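Local coordinates for protein transcription termination factor NusA (Planctomyces limnophilus, PDB 4MTN) that probably takes part in both termination and antitermination of transcription, binding the core RNA polymerase and the nascent RNA, at residues N260-Q263 with P264-V267; V312-R315 with E316-D319; L318-Q321 with L322-V326; F348-F351 with E352-S355. One frame throughout, in Å; residues are numbered along the deposited sequence.

Interaction 1: N260-Q263 with P264-V267; sequences NAMQ and PSEV
The backbone carbonyl of M262 faces the hydroxyl of S265, three residues on, in a turn that reverses the chain behind a helix. OG of S265 is the probable donor to M262 O, but the two are too close in the model for the bond to be more than doubtful. The serine turns to the carbonyl because OG sits between its own backbone N and carbonyl carbon (chi1 68°), while CB follows behind, 3.4 Å from M262 O. Two residues further along, V267 adds an apolar touch. Its CG2 meets CB of M262, a selenomethionine, at 3.8 Å, and the two side chains cross at roughly a right angle. The M262 chain is bent at both chi2 and chi3, which curls its end back until the CE methyl comes within 3.8 Å of S265 OG.

The cis peptide bond before P264 folds the chain so that these groups can meet. A cis proline at the third of four residues, with M262 and S265 at the ends, is the signature of a type VI turn. E266 fixes the outgoing chain through a salt bridge to R284 and a bond from its backbone N to the side chain of Q287. The turn joins helix 254-261 to strand 269-273: S265 rests on helix 285-292, and M262 is buried against that helix, helix 297-306 and strand 309-313.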
loop_
_atom_site.group_PDB
_atom_site.type_symbol
_atom_site.label_atom_id
_atom_site.label_comp_id
_atom_site.label_asym_id
_atom_site.label_seq_id
_atom_site.Cartn_x
_atom_site.Cartn_y
_atom_site.Cartn_z
ATOM N N ASN A 260 -20.592 -13.079 4.505
ATOM C CA ASN A 260 -20.130 -12.377 5.698
ATOM C C ASN A 260 -19.632 -10.973 5.376
ATOM O O ASN A 260 -19.864 -10.031 6.134
ATOM C CB ASN A 260 -19.019 -13.172 6.388
ATOM C CG ASN A 260 -19.531 -14.431 7.059
ATOM O OD1 ASN A 260 -20.704 -14.782 6.934
ATOM N ND2 ASN A 260 -18.649 -15.119 7.774
ATOM N N ALA A 261 -18.943 -10.842 4.247
ATOM C CA ALA A 261 -18.392 -9.560 3.827
ATOM C C ALA A 261 -19.469 -8.665 3.218
ATOM O O ALA A 261 -19.305 -7.449 3.137
ATOM C CB ALA A 261 -17.255 -9.773 2.836
HETATM N N MSE A 262 -20.573 -9.276 2.798
HETATM C CA MSE A 262 -21.666 -8.541 2.171
HETATM C C MSE A 262 -22.645 -7.977 3.196
HETATM O O MSE A 262 -23.631 -7.334 2.831
HETATM C CB MSE A 262 -22.410 -9.438 1.179
HETATM C CG MSE A 262 -21.658 -9.686 -0.118
HETATM SE SE MSE A 262 -21.284 -8.041 -1.095
HETATM C CE MSE A 262 -23.115 -7.433 -1.370
ATOM N N GLN A 263 -22.376 -8.227 4.474
ATOM C CA GLN A 263 -23.190 -7.681 5.556
ATOM C C GLN A 263 -23.184 -6.154 5.501
ATOM O O GLN A 263 -22.210 -5.558 5.041
ATOM C CB GLN A 263 -22.678 -8.175 6.912
ATOM C CG GLN A 263 -22.916 -9.656 7.171
ATOM C CD GLN A 263 -24.385 -9.994 7.350
ATOM O OE1 GLN A 263 -25.184 -9.149 7.753
ATOM N NE2 GLN A 263 -24.748 -11.237 7.051
ATOM N N PRO A 264 -24.263 -5.508 5.978
ATOM C CA PRO A 264 -25.483 -6.036 6.610
ATOM C C PRO A 264 -26.425 -6.794 5.672
ATOM O O PRO A 264 -27.289 -7.526 6.154
ATOM C CB PRO A 264 -26.180 -4.773 7.138
ATOM C CG PRO A 264 -25.138 -3.700 7.115
ATOM C CD PRO A 264 -24.261 -4.037 5.961
ATOM N N SER A 265 -26.270 -6.617 4.363
ATOM C CA SER A 265 -27.187 -7.219 3.397
ATOM C C SER A 265 -27.176 -8.746 3.452
ATOM O O SER A 265 -26.157 -9.360 3.769
ATOM C CB SER A 265 -26.850 -6.752 1.980
ATOM O OG SER A 265 -25.600 -7.267 1.557
ATOM N N GLU A 266 -28.319 -9.347 3.142
ATOM C CA GLU A 266 -28.446 -10.800 3.116
ATOM C C GLU A 266 -28.285 -11.332 1.695
ATOM O O GLU A 266 -28.747 -10.716 0.734
ATOM C CB GLU A 266 -29.795 -11.233 3.695
ATOM C CG GLU A 266 -30.000 -10.836 5.149
ATOM C CD GLU A 266 -31.321 -11.325 5.709
ATOM O OE1 GLU A 266 -32.133 -11.872 4.932
ATOM O OE2 GLU A 266 -31.549 -11.164 6.926
ATOM N N VAL A 267 -27.627 -12.481 1.569
ATOM C CA VAL A 267 -27.308 -13.047 0.263
ATOM C C VAL A 267 -28.022 -14.375 0.020
ATOM O O VAL A 267 -28.005 -15.264 0.869
ATOM C CB VAL A 267 -25.787 -13.256 0.112
ATOM C CG1 VAL A 267 -25.469 -14.012 -1.169
ATOM C CG2 VAL A 267 -25.064 -11.918 0.145
#

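Interaction 2: V312-R315 with E316-D319; sequences VMTR and EELD
D319 N gives a good backbone bond to R315 O (3.1 Å), whereas L318 N divides itself weakly between the oxygens of T314 and R315; with these bonds the chain passes from strand 309-313 into helix 316-330. At the helix start T314 and E317 form a capping box. E317 N points almost straight at T314 OG1, 3.2 Å away with an angle of 166°, and the glutamate answers with OE2, which accepts a weak bond from T314 N at 3.3 Å. E317 can turn back because its CG lies between its own N and carbonyl carbon (chi1 75°), the chain then running out extended across the threonine.

M313, a selenomethionine, brings its CE methyl to 3.7 Å from L318 CA, and its selenium lies beside L318 CD1. R315 stretches along the other flank, with L318 CD2 over one face of the guanidinium, 3.7 Å from NH1. Its NE makes a long, weak salt bridge with D319 OD1 (3.4 Å), the two planar groups turned 70° apart. Three acidic residues thus stand in the first turn, where their charge would probably suit the positive end of the helix dipole, and the arginine probably offsets part of it.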
loop_
_atom_site.group_PDB
_atom_site.type_symbol
_atom_site.label_atom_id
_atom_site.label_comp_id
_atom_site.label_asym_id
_atom_site.label_seq_id
_atom_site.Cartn_x
_atom_site.Cartn_y
_atom_site.Cartn_z
ATOM N N VAL A 312 -23.326 -7.713 -7.915
ATOM C CA VAL A 312 -24.606 -7.902 -7.239
ATOM C C VAL A 312 -25.794 -7.693 -8.172
ATOM O O VAL A 312 -25.990 -6.607 -8.717
ATOM C CB VAL A 312 -24.748 -6.956 -6.034
ATOM C CG1 VAL A 312 -26.142 -7.062 -5.437
ATOM C CG2 VAL A 312 -23.697 -7.278 -4.990
HETATM N N MSE A 313 -26.580 -8.750 -8.348
HETATM C CA MSE A 313 -27.788 -8.701 -9.162
HETATM C C MSE A 313 -28.925 -9.438 -8.466
HETATM O O MSE A 313 -28.702 -10.154 -7.489
HETATM C CB MSE A 313 -27.545 -9.318 -10.542
HETATM C CG MSE A 313 -26.408 -8.697 -11.332
HETATM SE SE MSE A 313 -26.085 -9.646 -13.002
HETATM C CE MSE A 313 -27.780 -9.272 -13.887
ATOM N N THR A 314 -30.143 -9.259 -8.966
ATOM C CA THR A 314 -31.260 -10.080 -8.519
ATOM C C THR A 314 -31.310 -11.324 -9.396
ATOM O O THR A 314 -30.517 -11.461 -10.328
ATOM C CB THR A 314 -32.603 -9.328 -8.590
ATOM O OG1 THR A 314 -33.017 -9.202 -9.956
ATOM C CG2 THR A 314 -32.476 -7.944 -7.970
ATOM N N ARG A 315 -32.237 -12.230 -9.108
ATOM C CA ARG A 315 -32.363 -13.447 -9.901
ATOM C C ARG A 315 -33.096 -13.166 -11.209
ATOM O O ARG A 315 -32.753 -13.715 -12.255
ATOM C CB ARG A 315 -33.087 -14.539 -9.114
ATOM C CG ARG A 315 -33.143 -15.878 -9.833
ATOM C CD ARG A 315 -31.753 -16.479 -9.990
ATOM N NE ARG A 315 -31.714 -17.516 -11.018
ATOM C CZ ARG A 315 -30.656 -18.282 -11.268
ATOM N NH1 ARG A 315 -29.545 -18.135 -10.558
ATOM N NH2 ARG A 315 -30.709 -19.199 -12.224
ATOM N N GLU A 316 -34.103 -12.302 -11.139
ATOM C CA GLU A 316 -34.924 -11.977 -12.299
ATOM C C GLU A 316 -34.132 -11.223 -13.361
ATOM O O GLU A 316 -34.257 -11.505 -14.553
ATOM C CB GLU A 316 -36.146 -11.154 -11.879
ATOM C CG GLU A 316 -37.211 -11.945 -11.131
ATOM C CD GLU A 316 -36.809 -12.275 -9.706
ATOM O OE1 GLU A 316 -35.895 -11.611 -9.174
ATOM O OE2 GLU A 316 -37.408 -13.201 -9.118
ATOM N N GLU A 317 -33.316 -10.268 -12.928
ATOM C CA GLU A 317 -32.530 -9.473 -13.862
ATOM C C GLU A 317 -31.309 -10.250 -14.342
ATOM O O GLU A 317 -30.668 -9.869 -15.321
ATOM C CB GLU A 317 -32.106 -8.146 -13.228
ATOM C CG GLU A 317 -30.985 -8.252 -12.211
ATOM C CD GLU A 317 -30.739 -6.942 -11.489
ATOM O OE1 GLU A 317 -31.666 -6.107 -11.438
ATOM O OE2 GLU A 317 -29.618 -6.742 -10.975
ATOM N N LEU A 318 -30.990 -11.341 -13.650
ATOM C CA LEU A 318 -29.936 -12.240 -14.104
ATOM C C LEU A 318 -30.440 -13.092 -15.261
ATOM O O LEU A 318 -29.755 -13.247 -16.269
ATOM C CB LEU A 318 -29.446 -13.136 -12.967
ATOM C CG LEU A 318 -28.431 -14.203 -13.389
ATOM C CD1 LEU A 318 -27.157 -13.558 -13.920
ATOM C CD2 LEU A 318 -28.120 -15.152 -12.241
ATOM N N ASP A 319 -31.642 -13.638 -15.107
ATOM C CA ASP A 319 -32.270 -14.441 -16.152
ATOM C C ASP A 319 -32.440 -13.622 -17.425
ATOM O O ASP A 319 -32.285 -14.134 -18.533
ATOM C CB ASP A 319 -33.626 -14.974 -15.683
ATOM C CG ASP A 319 -33.523 -15.792 -14.411
ATOM O OD1 ASP A 319 -32.461 -16.408 -14.183
ATOM O OD2 ASP A 319 -34.505 -15.819 -13.641
#

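Interaction 3: L318-Q321 with L322-V326; sequences LDQQ and LDQAV
L318 and L322, one helical turn apart, lean their side chains obliquely together, CD1 of the first meeting CD2 of the second at 4.0 Å. L322 reaches back because its CG is anti to its carbonyl carbon (chi1 -55°), a setting that also lays CG over L318 O, 3.1 Å away. That carbonyl is engaged already by L322 N at 2.8 Å, the donor coming nearly along the C=O axis. Further round the helix, Q320 and Q324 run side by side and point the same way, with their amide planes 75° apart. D323 folds toward the preceding turn, placing OD2 3.0 Å from D319 O; as both are acceptors, they are neighbours and not bonded. Bonds from D323, Q324 and A325 back to residues four earlier continue the regular alpha-helical pattern.

Beyond the helix L322 packs on V344 and L349, so an alanine here would probably open a gap between L318 and those two residues. Q320, Q324 and D323 belong to the exposed flank, while L318 faces strand 278-282, A325 is buried against helix 337-345, and Q321 at the border touches L349. Such a division, mostly apolar on one side and polar on the other, is that of an amphipathic helix, here one spanning from a beta-sheet to a helical domain.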
loop_
_atom_site.group_PDB
_atom_site.type_symbol
_atom_site.label_atom_id
_atom_site.label_comp_id
_atom_site.label_asym_id
_atom_site.label_seq_id
_atom_site.Cartn_x
_atom_site.Cartn_y
_atom_site.Cartn_z
ATOM N N LEU A 318 -30.990 -11.341 -13.650
ATOM C CA LEU A 318 -29.936 -12.240 -14.104
ATOM C C LEU A 318 -30.440 -13.092 -15.261
ATOM O O LEU A 318 -29.755 -13.247 -16.269
ATOM C CB LEU A 318 -29.446 -13.136 -12.967
ATOM C CG LEU A 318 -28.431 -14.203 -13.389
ATOM C CD1 LEU A 318 -27.157 -13.558 -13.920
ATOM C CD2 LEU A 318 -28.120 -15.152 -12.241
ATOM N N ASP A 319 -31.642 -13.638 -15.107
ATOM C CA ASP A 319 -32.270 -14.441 -16.152
ATOM C C ASP A 319 -32.440 -13.622 -17.425
ATOM O O ASP A 319 -32.285 -14.134 -18.533
ATOM C CB ASP A 319 -33.626 -14.974 -15.683
ATOM C CG ASP A 319 -33.523 -15.792 -14.411
ATOM O OD1 ASP A 319 -32.461 -16.408 -14.183
ATOM O OD2 ASP A 319 -34.505 -15.819 -13.641
ATOM N N GLN A 320 -32.760 -12.345 -17.251
ATOM C CA GLN A 320 -32.864 -11.418 -18.369
ATOM C C GLN A 320 -31.486 -11.163 -18.968
ATOM O O GLN A 320 -31.346 -10.968 -20.175
ATOM C CB GLN A 320 -33.504 -10.103 -17.918
ATOM C CG GLN A 320 -33.651 -9.065 -19.017
ATOM C CD GLN A 320 -34.184 -7.745 -18.499
ATOM O OE1 GLN A 320 -34.540 -7.623 -17.326
ATOM N NE2 GLN A 320 -34.242 -6.746 -19.372
ATOM N N GLN A 321 -30.469 -11.177 -18.113
ATOM C CA GLN A 321 -29.098 -10.927 -18.543
ATOM C C GLN A 321 -28.548 -12.106 -19.341
ATOM O O GLN A 321 -27.781 -11.921 -20.284
ATOM C CB GLN A 321 -28.200 -10.646 -17.336
ATOM C CG GLN A 321 -27.028 -9.729 -17.632
ATOM C CD GLN A 321 -27.423 -8.267 -17.631
ATOM O OE1 GLN A 321 -28.393 -7.874 -16.982
ATOM N NE2 GLN A 321 -26.672 -7.449 -18.362
ATOM N N LEU A 322 -28.945 -13.316 -18.957
ATOM C CA LEU A 322 -28.489 -14.525 -19.635
ATOM C C LEU A 322 -29.076 -14.631 -21.039
ATOM O O LEU A 322 -28.393 -15.042 -21.976
ATOM C CB LEU A 322 -28.858 -15.772 -18.824
ATOM C CG LEU A 322 -28.395 -15.845 -17.366
ATOM C CD1 LEU A 322 -28.889 -17.122 -16.706
ATOM C CD2 LEU A 322 -26.884 -15.730 -17.254
ATOM N N ASP A 323 -30.345 -14.256 -21.176
ATOM C CA ASP A 323 -31.039 -14.333 -22.457
ATOM C C ASP A 323 -30.470 -13.349 -23.472
ATOM O O ASP A 323 -30.272 -13.690 -24.638
ATOM C CB ASP A 323 -32.537 -14.077 -22.271
ATOM C CG ASP A 323 -33.228 -15.180 -21.495
ATOM O OD1 ASP A 323 -32.834 -16.356 -21.648
ATOM O OD2 ASP A 323 -34.168 -14.872 -20.731
ATOM N N GLN A 324 -30.210 -12.126 -23.023
ATOM C CA GLN A 324 -29.704 -11.079 -23.903
ATOM C C GLN A 324 -28.248 -11.318 -24.287
ATOM O O GLN A 324 -27.824 -10.964 -25.386
ATOM C CB GLN A 324 -29.850 -9.708 -23.240
ATOM C CG GLN A 324 -31.290 -9.297 -22.985
ATOM C CD GLN A 324 -31.398 -7.957 -22.283
ATOM O OE1 GLN A 324 -30.404 -7.251 -22.112
ATOM N NE2 GLN A 324 -32.609 -7.602 -21.870
ATOM N N ALA A 325 -27.488 -11.922 -23.379
ATOM C CA ALA A 325 -26.068 -12.171 -23.611
ATOM C C ALA A 325 -25.848 -13.189 -24.728
ATOM O O ALA A 325 -24.883 -13.089 -25.487
ATOM C CB ALA A 325 -25.397 -12.637 -22.331
ATOM N N VAL A 326 -26.744 -14.167 -24.826
ATOM C CA VAL A 326 -26.659 -15.178 -25.875
ATOM C C VAL A 326 -26.961 -14.569 -27.242
ATOM O O VAL A 326 -26.245 -14.816 -28.215
ATOM C CB VAL A 326 -27.626 -16.350 -25.614
ATOM C CG1 VAL A 326 -27.574 -17.349 -26.760
ATOM C CG2 VAL A 326 -27.292 -17.030 -24.298
#

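Interaction 4: F348-F351 with E352-S355; sequences FLSF and EDLS
D353 turns its carboxylate back onto the chain that leads into its own helix, and OD2 gathers the backbone N-H groups of L349 and S350. Both lie at 3.3 Å; the bond from S350 N is the firmer, although it comes from above the carboxylate plane, while that from L349 N is weak. With chi1 at -53°, D353 CG stands beside its own backbone N, facing this bend. Beside the same turn the buried F348 ring presents its edge to the main chain, CD1 lying 3.2 Å from D353 O and 3.9 Å from D353 CB. The other carboxylate oxygen, OD1, forms a salt bridge with R278. A leucine in place of D353 would probably leave the L349 and S350 amides without their acceptor and R278 without its counter-charge.

The bend belongs to the helix-hairpin-helix domain, where it joins helix 337-345 to the short helix 351-355. Packing is looser on the partly exposed flank. There the S350 hydroxyl lies 3.2 Å from both E352 OE1 and D353 OD2, and its weak bond is not settled between them, while E352 OE2 bonds to S384. S355 finishes the short helix, its N bonded to F351 O at 3.0 Å and its OG to E352 O at 2.7 Å.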
loop_
_atom_site.group_PDB
_atom_site.type_symbol
_atom_site.label_atom_id
_atom_site.label_comp_id
_atom_site.label_asym_id
_atom_site.label_seq_id
_atom_site.Cartn_x
_atom_site.Cartn_y
_atom_site.Cartn_z
ATOM N N PHE A 348 -19.919 -14.930 -18.504
ATOM C CA PHE A 348 -19.728 -13.831 -19.445
ATOM C C PHE A 348 -21.072 -13.269 -19.896
ATOM O O PHE A 348 -21.891 -13.983 -20.474
ATOM C CB PHE A 348 -18.910 -14.291 -20.652
ATOM C CG PHE A 348 -17.511 -14.710 -20.308
ATOM C CD1 PHE A 348 -16.474 -13.792 -20.332
ATOM C CD2 PHE A 348 -17.232 -16.020 -19.956
ATOM C CE1 PHE A 348 -15.186 -14.174 -20.014
ATOM C CE2 PHE A 348 -15.946 -16.406 -19.637
ATOM C CZ PHE A 348 -14.922 -15.481 -19.664
ATOM N N LEU A 349 -21.293 -11.986 -19.629
ATOM C CA LEU A 349 -22.572 -11.355 -19.931
ATOM C C LEU A 349 -22.429 -10.237 -20.959
ATOM O O LEU A 349 -22.962 -10.331 -22.065
ATOM C CB LEU A 349 -23.209 -10.814 -18.650
ATOM C CG LEU A 349 -23.521 -11.871 -17.587
ATOM C CD1 LEU A 349 -24.027 -11.225 -16.306
ATOM C CD2 LEU A 349 -24.525 -12.885 -18.117
ATOM N N SER A 350 -21.714 -9.181 -20.590
ATOM C CA SER A 350 -21.517 -8.046 -21.485
ATOM C C SER A 350 -20.371 -8.298 -22.460
ATOM O O SER A 350 -19.713 -9.337 -22.404
ATOM C CB SER A 350 -21.249 -6.773 -20.680
ATOM O OG SER A 350 -20.055 -6.888 -19.926
ATOM N N PHE A 351 -20.133 -7.338 -23.350
ATOM C CA PHE A 351 -19.036 -7.439 -24.306
ATOM C C PHE A 351 -17.715 -7.077 -23.642
ATOM O O PHE A 351 -16.645 -7.440 -24.129
ATOM C CB PHE A 351 -19.288 -6.538 -25.518
ATOM C CG PHE A 351 -20.309 -7.084 -26.476
ATOM C CD1 PHE A 351 -19.944 -7.993 -27.455
ATOM C CD2 PHE A 351 -21.635 -6.691 -26.396
ATOM C CE1 PHE A 351 -20.880 -8.500 -28.336
ATOM C CE2 PHE A 351 -22.576 -7.195 -27.275
ATOM C CZ PHE A 351 -22.198 -8.100 -28.247
ATOM N N GLU A 352 -17.800 -6.359 -22.527
ATOM C CA GLU A 352 -16.624 -6.025 -21.734
ATOM C C GLU A 352 -15.996 -7.293 -21.169
ATOM O O GLU A 352 -14.774 -7.441 -21.158
ATOM C CB GLU A 352 -16.988 -5.066 -20.596
ATOM C CG GLU A 352 -17.242 -3.628 -21.029
ATOM C CD GLU A 352 -18.580 -3.438 -21.723
ATOM O OE1 GLU A 352 -19.372 -4.401 -21.781
ATOM O OE2 GLU A 352 -18.839 -2.318 -22.213
ATOM N N ASP A 353 -16.844 -8.205 -20.707
ATOM C CA ASP A 353 -16.388 -9.463 -20.132
ATOM C C ASP A 353 -15.760 -10.355 -21.194
ATOM O O ASP A 353 -14.817 -11.096 -20.920
ATOM C CB ASP A 353 -17.548 -10.195 -19.453
ATOM C CG ASP A 353 -18.279 -9.326 -18.450
ATOM O OD1 ASP A 353 -17.651 -8.405 -17.886
ATOM O OD2 ASP A 353 -19.484 -9.565 -18.223
ATOM N N LEU A 354 -16.293 -10.282 -22.408
ATOM C CA LEU A 354 -15.802 -11.106 -23.503
ATOM C C LEU A 354 -14.474 -10.580 -24.037
ATOM O O LEU A 354 -13.618 -11.353 -24.462
ATOM C CB LEU A 354 -16.835 -11.171 -24.630
ATOM C CG LEU A 354 -16.495 -12.084 -25.810
ATOM C CD1 LEU A 354 -16.143 -13.481 -25.323
ATOM C CD2 LEU A 354 -17.648 -12.131 -26.799
ATOM N N SER A 355 -14.305 -9.262 -24.006
ATOM C CA SER A 355 -13.096 -8.637 -24.530
ATOM C C SER A 355 -11.890 -8.921 -23.643
ATOM O O SER A 355 -10.755 -8.949 -24.117
ATOM C CB SER A 355 -13.295 -7.127 -24.678
ATOM O OG SER A 355 -13.605 -6.527 -23.433
#

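How the interactions relate
All four contacts are local, and none encloses another. Interaction 1 closes the turn between helix 254-261 and strand 269-273. Some 45 residues later interaction 2 caps the step from strand 309-313 into helix 316-330; the two touch where M262 CE packs on V312 CG2, 3.7 Å apart. Interaction 3 continues directly along that helix, overlapping interaction 2 in L318 and D319. Interaction 4, in the bend before helix 351-355, comes back against it: L349 packs on Q321, L322 and A325, and also reaches the selenium of M313. Turn, capped helix and bend thus form a chain of touching contacts from a KH-type sheet to the helix-hairpin-helix domain.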